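Local coordinates for protein insect group II chitinase (Ostrinia furnacalis, PDB 5Y2A) that hydrolyses the beta-1,4-linked N-acetylglucosamine chains of chitin with a family 18 glycosidase catalytic domain, at residues Y126-Q131 with I174-N179; L282-I287 with V317-D322. All blocks are in the same frame, centred on the assembly; numbering follows the deposited sequence.

Interaction 1: residues Y126-Q131 with I174-N179; sequences YPKCWQ and IDYAYN
Tyr126, which follows a cis peptide bond, turns the edge of its ring to Tyr178, whose hydroxyl oxygen lies near the plane of the Tyr126 ring, 3.2 Å from CD2. That oxygen accepts a hydrogen bond from Ser168 N, so the ring edge borders an oxygen satisfied by the backbone. Pro127 makes the closest backbone approach, its CA 4.8 Å from CA of Ala177, which suits a residue as small as alanine. Their side chains meet at 3.8 Å, CB to CB, while Pro127 O comes to 3.3 Å from Ala177 CB; the same methyl sits over the face of the Tyr178 ring. Lys128 bends at chi2 (102°), which lays its chain along Tyr176 with CE 3.5 Å from CD1, and a second bend, at chi4, turns NZ to its hydrogen bonds with the carbonyls of Cys134 and Gly137. Cys129, disulfide-bonded to Cys134, places SG 3.5 Å from CB of Tyr176 and 4.4 Å from the ring centroid, an oblique sulfur-aromatic contact. Tyr176 thus spans both the lysine chain and the disulfide, and an alanine here would probably leave the Lys128 methylenes and the sulfur without their aromatic neighbour, opening a gap beside the disulfide. No hydrogen bond links the loop after barrel strand 119-123 to the end of helix 171-177; apolar carbon, aromatic rings and sulfur join them, while Lys128 NZ and the Tyr178 hydroxyl are hydrogen-bonded to other parts of the chain, consistent with fit of shape, more than polar pairing, setting how the two lie together.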
loop_
_atom_site.group_PDB
_atom_site.type_symbol
_atom_site.label_atom_id
_atom_site.label_comp_id
_atom_site.label_asym_id
_atom_site.label_seq_id
_atom_site.Cartn_x
_atom_site.Cartn_y
_atom_site.Cartn_z
ATOM N N TYR A 126 9.817 5.038 14.165
ATOM C CA TYR A 126 10.750 4.789 15.264
ATOM C C TYR A 126 10.740 6.022 16.158
ATOM O O TYR A 126 10.270 7.080 15.730
ATOM C CB TYR A 126 12.180 4.542 14.765
ATOM C CG TYR A 126 12.323 3.343 13.878
ATOM C CD1 TYR A 126 12.142 3.440 12.502
ATOM C CD2 TYR A 126 12.584 2.093 14.417
ATOM C CE1 TYR A 126 12.254 2.320 11.686
ATOM C CE2 TYR A 126 12.681 0.981 13.614
ATOM C CZ TYR A 126 12.516 1.091 12.251
ATOM O OH TYR A 126 12.620 -0.035 11.462
ATOM N N PRO A 127 11.261 5.916 17.386
ATOM C CA PRO A 127 11.440 7.122 18.201
ATOM C C PRO A 127 12.223 8.155 17.405
ATOM O O PRO A 127 13.209 7.824 16.743
ATOM C CB PRO A 127 12.232 6.614 19.404
ATOM C CG PRO A 127 11.687 5.208 19.575
ATOM C CD PRO A 127 11.620 4.700 18.150
ATOM N N LYS A 128 11.741 9.403 17.439
ATOM C CA LYS A 128 12.357 10.510 16.719
ATOM C C LYS A 128 12.183 10.367 15.196
ATOM O O LYS A 128 11.593 11.226 14.541
ATOM C CB LYS A 128 13.842 10.669 17.069
ATOM C CG LYS A 128 14.600 11.587 16.124
ATOM C CD LYS A 128 14.817 12.964 16.714
ATOM C CE LYS A 128 15.806 13.764 15.881
ATOM N NZ LYS A 128 15.160 14.927 15.234
ATOM N N CYS A 129 12.698 9.269 14.623
ATOM C CA CYS A 129 12.629 9.039 13.178
ATOM C C CYS A 129 11.302 8.356 12.834
ATOM O O CYS A 129 11.250 7.166 12.498
ATOM C CB CYS A 129 13.813 8.203 12.711
ATOM S SG CYS A 129 15.458 8.868 13.115
ATOM N N TRP A 130 10.224 9.127 12.927
ATOM C CA TRP A 130 8.899 8.606 12.616
ATOM C C TRP A 130 8.858 8.097 11.182
ATOM O O TRP A 130 9.052 8.872 10.240
ATOM C CB TRP A 130 7.830 9.676 12.802
ATOM C CG TRP A 130 7.864 10.409 14.095
ATOM C CD1 TRP A 130 8.470 10.025 15.254
ATOM C CD2 TRP A 130 7.234 11.665 14.366
ATOM N NE1 TRP A 130 8.264 10.973 16.231
ATOM C CE2 TRP A 130 7.506 11.990 15.709
ATOM C CE3 TRP A 130 6.468 12.551 13.601
ATOM C CZ2 TRP A 130 7.045 13.164 16.301
ATOM C CZ3 TRP A 130 6.008 13.715 14.194
ATOM C CH2 TRP A 130 6.300 14.010 15.528
ATOM N N GLN A 131 8.595 6.798 11.017
ATOM C CA GLN A 131 8.677 6.157 9.703
ATOM C C GLN A 131 9.958 6.572 8.980
ATOM O O GLN A 131 9.943 6.913 7.797
ATOM C CB GLN A 131 7.428 6.461 8.864
ATOM C CG GLN A 131 6.193 5.692 9.341
ATOM C CD GLN A 131 5.008 5.798 8.405
ATOM O OE1 GLN A 131 4.856 6.780 7.676
ATOM N NE2 GLN A 131 4.149 4.781 8.427
ATOM N N ILE A 174 19.357 4.264 14.835
ATOM C CA ILE A 174 19.768 3.840 16.172
ATOM C C ILE A 174 20.336 5.021 16.947
ATOM O O ILE A 174 19.991 5.240 18.115
ATOM C CB ILE A 174 20.778 2.684 16.082
ATOM C CG1 ILE A 174 20.081 1.420 15.562
ATOM C CG2 ILE A 174 21.427 2.428 17.448
ATOM C CD1 ILE A 174 21.020 0.423 14.943
ATOM N N ASP A 175 21.190 5.818 16.295
ATOM C CA ASP A 175 21.796 6.971 16.959
ATOM C C ASP A 175 20.736 7.975 17.396
ATOM O O ASP A 175 20.849 8.587 18.463
ATOM C CB ASP A 175 22.802 7.647 16.027
ATOM C CG ASP A 175 24.021 6.792 15.761
ATOM O OD1 ASP A 175 24.286 5.870 16.559
ATOM O OD2 ASP A 175 24.718 7.052 14.754
ATOM N N TYR A 176 19.685 8.139 16.591
ATOM C CA TYR A 176 18.629 9.087 16.913
ATOM C C TYR A 176 17.651 8.564 17.957
ATOM O O TYR A 176 17.111 9.353 18.741
ATOM C CB TYR A 176 17.852 9.436 15.646
ATOM C CG TYR A 176 18.441 10.500 14.745
ATOM C CD1 TYR A 176 18.630 11.804 15.193
ATOM C CD2 TYR A 176 18.785 10.203 13.437
ATOM C CE1 TYR A 176 19.140 12.780 14.353
ATOM C CE2 TYR A 176 19.303 11.168 12.591
ATOM C CZ TYR A 176 19.481 12.455 13.057
ATOM O OH TYR A 176 19.994 13.408 12.206
ATOM N N ALA A 177 17.384 7.259 17.975
ATOM C CA ALA A 177 16.191 6.744 18.636
ATOM C C ALA A 177 16.439 6.120 20.000
ATOM O O ALA A 177 15.544 6.165 20.850
ATOM C CB ALA A 177 15.500 5.699 17.742
ATOM N N TYR A 178 17.604 5.518 20.241
ATOM C CA TYR A 178 17.741 4.562 21.334
ATOM C C TYR A 178 18.804 4.975 22.343
ATOM O O TYR A 178 19.950 5.261 21.976
ATOM C CB TYR A 178 18.059 3.168 20.787
ATOM C CG TYR A 178 17.030 2.665 19.799
ATOM C CD1 TYR A 178 15.684 2.607 20.143
ATOM C CD2 TYR A 178 17.403 2.243 18.533
ATOM C CE1 TYR A 178 14.733 2.147 19.243
ATOM C CE2 TYR A 178 16.459 1.782 17.625
ATOM C CZ TYR A 178 15.126 1.736 17.991
ATOM O OH TYR A 178 14.188 1.276 17.090
ATOM N N ASN A 179 18.406 4.995 23.613
ATOM C CA ASN A 179 19.320 4.924 24.748
ATOM C C ASN A 179 19.640 3.446 24.923
ATOM O O ASN A 179 18.966 2.725 25.659
ATOM C CB ASN A 179 18.680 5.521 25.996
ATOM C CG ASN A 179 19.611 5.520 27.205
ATOM O OD1 ASN A 179 20.511 4.688 27.321
ATOM N ND2 ASN A 179 19.387 6.461 28.117
#

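Interaction 2: residues L282-I287 with V317-D322; sequences LSFYEI and VSFDDD
Leu282 and Val317, on two strands that both pair antiparallel with strand 241-254, have CA atoms 7.7 Å apart, and Phe284 and Phe319 keep nearly the same spacing, 7.5 Å. This leaves room for side chains between the backbones, with no hydrogen bond across. Beyond Ser283 the first segment turns into helix 284-292, its start fixed by a capping box: Glu286 N donates to Ser283 OG (3.0 Å), and Ser283 N donates to Glu286 OE1. The helix start then offers Ile287, both of whose branches lie against Phe319. Its CG2 stands over one face of the Phe319 ring, 3.8 Å from the centroid in a CH-pi contact, while CD1 reaches Phe319 CB at 3.6 Å and extends to Val317 CG2. The latter methyl meets Leu282 CD1 too, 4.0 Å away. A chi1 of -177° carries the Phe284 ring toward Phe319, whose CD2 lies at its edge, 4.1 Å from CE1. Beyond the apolar cluster, Asp320 and Asp321 make salt bridges with Lys328 and Arg300. The contact sits where the probable alpha+beta insertion of family 18 chitinases meets the barrel, between Ala310 of strand 309-312, touching Phe319, and Leu362 of helix 361-371, touching Phe284, with Asp321 capping helix 322-334.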
loop_
_atom_site.group_PDB
_atom_site.type_symbol
_atom_site.label_atom_id
_atom_site.label_comp_id
_atom_site.label_asym_id
_atom_site.label_seq_id
_atom_site.Cartn_x
_atom_site.Cartn_y
_atom_site.Cartn_z
ATOM N N LEU A 282 7.630 -10.524 -1.758
ATOM C CA LEU A 282 7.259 -11.905 -2.065
ATOM C C LEU A 282 7.584 -12.772 -0.860
ATOM O O LEU A 282 8.679 -12.663 -0.300
ATOM C CB LEU A 282 8.006 -12.443 -3.301
ATOM C CG LEU A 282 7.708 -11.834 -4.679
ATOM C CD1 LEU A 282 8.701 -12.352 -5.723
ATOM C CD2 LEU A 282 6.273 -12.138 -5.112
ATOM N N SER A 283 6.638 -13.621 -0.460
ATOM C CA SER A 283 6.914 -14.579 0.601
ATOM C C SER A 283 7.947 -15.592 0.129
ATOM O O SER A 283 8.171 -15.775 -1.072
ATOM C CB SER A 283 5.635 -15.311 1.018
ATOM O OG SER A 283 5.214 -16.206 -0.007
ATOM N N PHE A 284 8.578 -16.263 1.092
ATOM C CA PHE A 284 9.526 -17.309 0.727
ATOM C C PHE A 284 8.858 -18.376 -0.132
ATOM O O PHE A 284 9.455 -18.855 -1.102
ATOM C CB PHE A 284 10.151 -17.942 1.972
ATOM C CG PHE A 284 11.197 -18.988 1.647
ATOM C CD1 PHE A 284 12.335 -18.650 0.922
ATOM C CD2 PHE A 284 11.025 -20.308 2.039
ATOM C CE1 PHE A 284 13.291 -19.605 0.611
ATOM C CE2 PHE A 284 11.984 -21.271 1.730
ATOM C CZ PHE A 284 13.115 -20.917 1.014
ATOM N N TYR A 285 7.612 -18.749 0.191
ATOM C CA TYR A 285 6.961 -19.793 -0.595
ATOM C C TYR A 285 6.603 -19.305 -1.996
ATOM O O TYR A 285 6.638 -20.094 -2.948
ATOM C CB TYR A 285 5.730 -20.350 0.139
ATOM C CG TYR A 285 4.594 -19.388 0.438
ATOM C CD1 TYR A 285 3.640 -19.081 -0.531
ATOM C CD2 TYR A 285 4.444 -18.834 1.703
ATOM C CE1 TYR A 285 2.583 -18.212 -0.251
ATOM C CE2 TYR A 285 3.391 -17.969 1.994
ATOM C CZ TYR A 285 2.463 -17.669 1.009
ATOM O OH TYR A 285 1.414 -16.815 1.292
ATOM N N GLU A 286 6.278 -18.016 -2.156
ATOM C CA GLU A 286 6.077 -17.483 -3.502
ATOM C C GLU A 286 7.380 -17.505 -4.299
ATOM O O GLU A 286 7.372 -17.705 -5.519
ATOM C CB GLU A 286 5.509 -16.061 -3.425
ATOM C CG GLU A 286 4.056 -16.015 -2.958
ATOM C CD GLU A 286 3.556 -14.604 -2.668
ATOM O OE1 GLU A 286 4.323 -13.777 -2.124
ATOM O OE2 GLU A 286 2.375 -14.327 -2.969
ATOM N N ILE A 287 8.507 -17.292 -3.628
ATOM C CA ILE A 287 9.795 -17.388 -4.306
ATOM C C ILE A 287 10.078 -18.831 -4.705
ATOM O O ILE A 287 10.614 -19.099 -5.789
ATOM C CB ILE A 287 10.898 -16.810 -3.404
ATOM C CG1 ILE A 287 10.670 -15.313 -3.183
ATOM C CG2 ILE A 287 12.280 -17.070 -3.989
ATOM C CD1 ILE A 287 11.512 -14.751 -2.071
ATOM N N VAL A 317 14.380 -10.639 -7.109
ATOM C CA VAL A 317 13.989 -10.686 -5.702
ATOM C C VAL A 317 15.139 -11.267 -4.889
ATOM O O VAL A 317 15.684 -12.320 -5.234
ATOM C CB VAL A 317 12.690 -11.494 -5.487
ATOM C CG1 VAL A 317 12.830 -12.941 -5.981
ATOM C CG2 VAL A 317 12.237 -11.442 -4.018
ATOM N N SER A 318 15.510 -10.580 -3.813
ATOM C CA SER A 318 16.538 -11.045 -2.893
ATOM C C SER A 318 15.896 -11.567 -1.614
ATOM O O SER A 318 14.875 -11.048 -1.164
ATOM C CB SER A 318 17.515 -9.920 -2.557
ATOM O OG SER A 318 16.827 -8.792 -2.033
ATOM N N PHE A 319 16.507 -12.586 -1.016
ATOM C CA PHE A 319 15.863 -13.295 0.086
ATOM C C PHE A 319 16.896 -14.159 0.794
ATOM O O PHE A 319 17.981 -14.422 0.265
ATOM C CB PHE A 319 14.711 -14.167 -0.429
ATOM C CG PHE A 319 15.151 -15.208 -1.430
ATOM C CD1 PHE A 319 15.348 -14.873 -2.769
ATOM C CD2 PHE A 319 15.377 -16.520 -1.032
ATOM C CE1 PHE A 319 15.768 -15.830 -3.687
ATOM C CE2 PHE A 319 15.787 -17.480 -1.947
ATOM C CZ PHE A 319 15.981 -17.132 -3.273
ATOM N N ASP A 320 16.532 -14.624 1.991
ATOM C CA ASP A 320 17.306 -15.630 2.708
ATOM C C ASP A 320 16.698 -17.004 2.452
ATOM O O ASP A 320 15.481 -17.182 2.577
ATOM C CB ASP A 320 17.343 -15.346 4.213
ATOM C CG ASP A 320 18.313 -14.243 4.575
ATOM O OD1 ASP A 320 19.065 -13.807 3.684
ATOM O OD2 ASP A 320 18.331 -13.812 5.748
ATOM N N ASP A 321 17.545 -17.969 2.106
ATOM C CA ASP A 321 17.132 -19.351 1.949
ATOM C C ASP A 321 17.536 -20.138 3.193
ATOM O O ASP A 321 18.002 -19.572 4.188
ATOM C CB ASP A 321 17.735 -19.951 0.668
ATOM C CG ASP A 321 19.241 -20.199 0.773
ATOM O OD1 ASP A 321 19.930 -19.521 1.563
ATOM O OD2 ASP A 321 19.743 -21.070 0.035
ATOM N N ASP A 322 17.365 -21.465 3.130
ATOM C CA ASP A 322 17.732 -22.335 4.246
ATOM C C ASP A 322 19.171 -22.129 4.686
ATOM O O ASP A 322 19.461 -22.080 5.885
ATOM C CB ASP A 322 17.518 -23.798 3.861
ATOM C CG ASP A 322 16.321 -24.397 4.527
ATOM O OD1 ASP A 322 15.822 -23.764 5.477
ATOM O OD2 ASP A 322 15.884 -25.493 4.121
#

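Interactions 1 and 2 are both buried contacts of one family 18 domain, yet they share no secondary-structure element and lie on opposite sides of the chain's centre, their own centres about 29 Å apart. Interaction 1 ties a loop following one barrel strand to a helix end, and has two partly exposed tyrosines, with one half of a disulfide beside one of them. Interaction 2 joins a strand-to-helix turn to a strand and the loop after it, both strands attached to strand 241-254. Aromatic rings serve each: in interaction 1 they border sulfur, lysine methylenes and a hydroxyl, whereas in interaction 2 they meet aliphatic methyls and another phenyl ring. The nearer-surface contact is thus of mixed chemistry, the fully buried one mainly apolar.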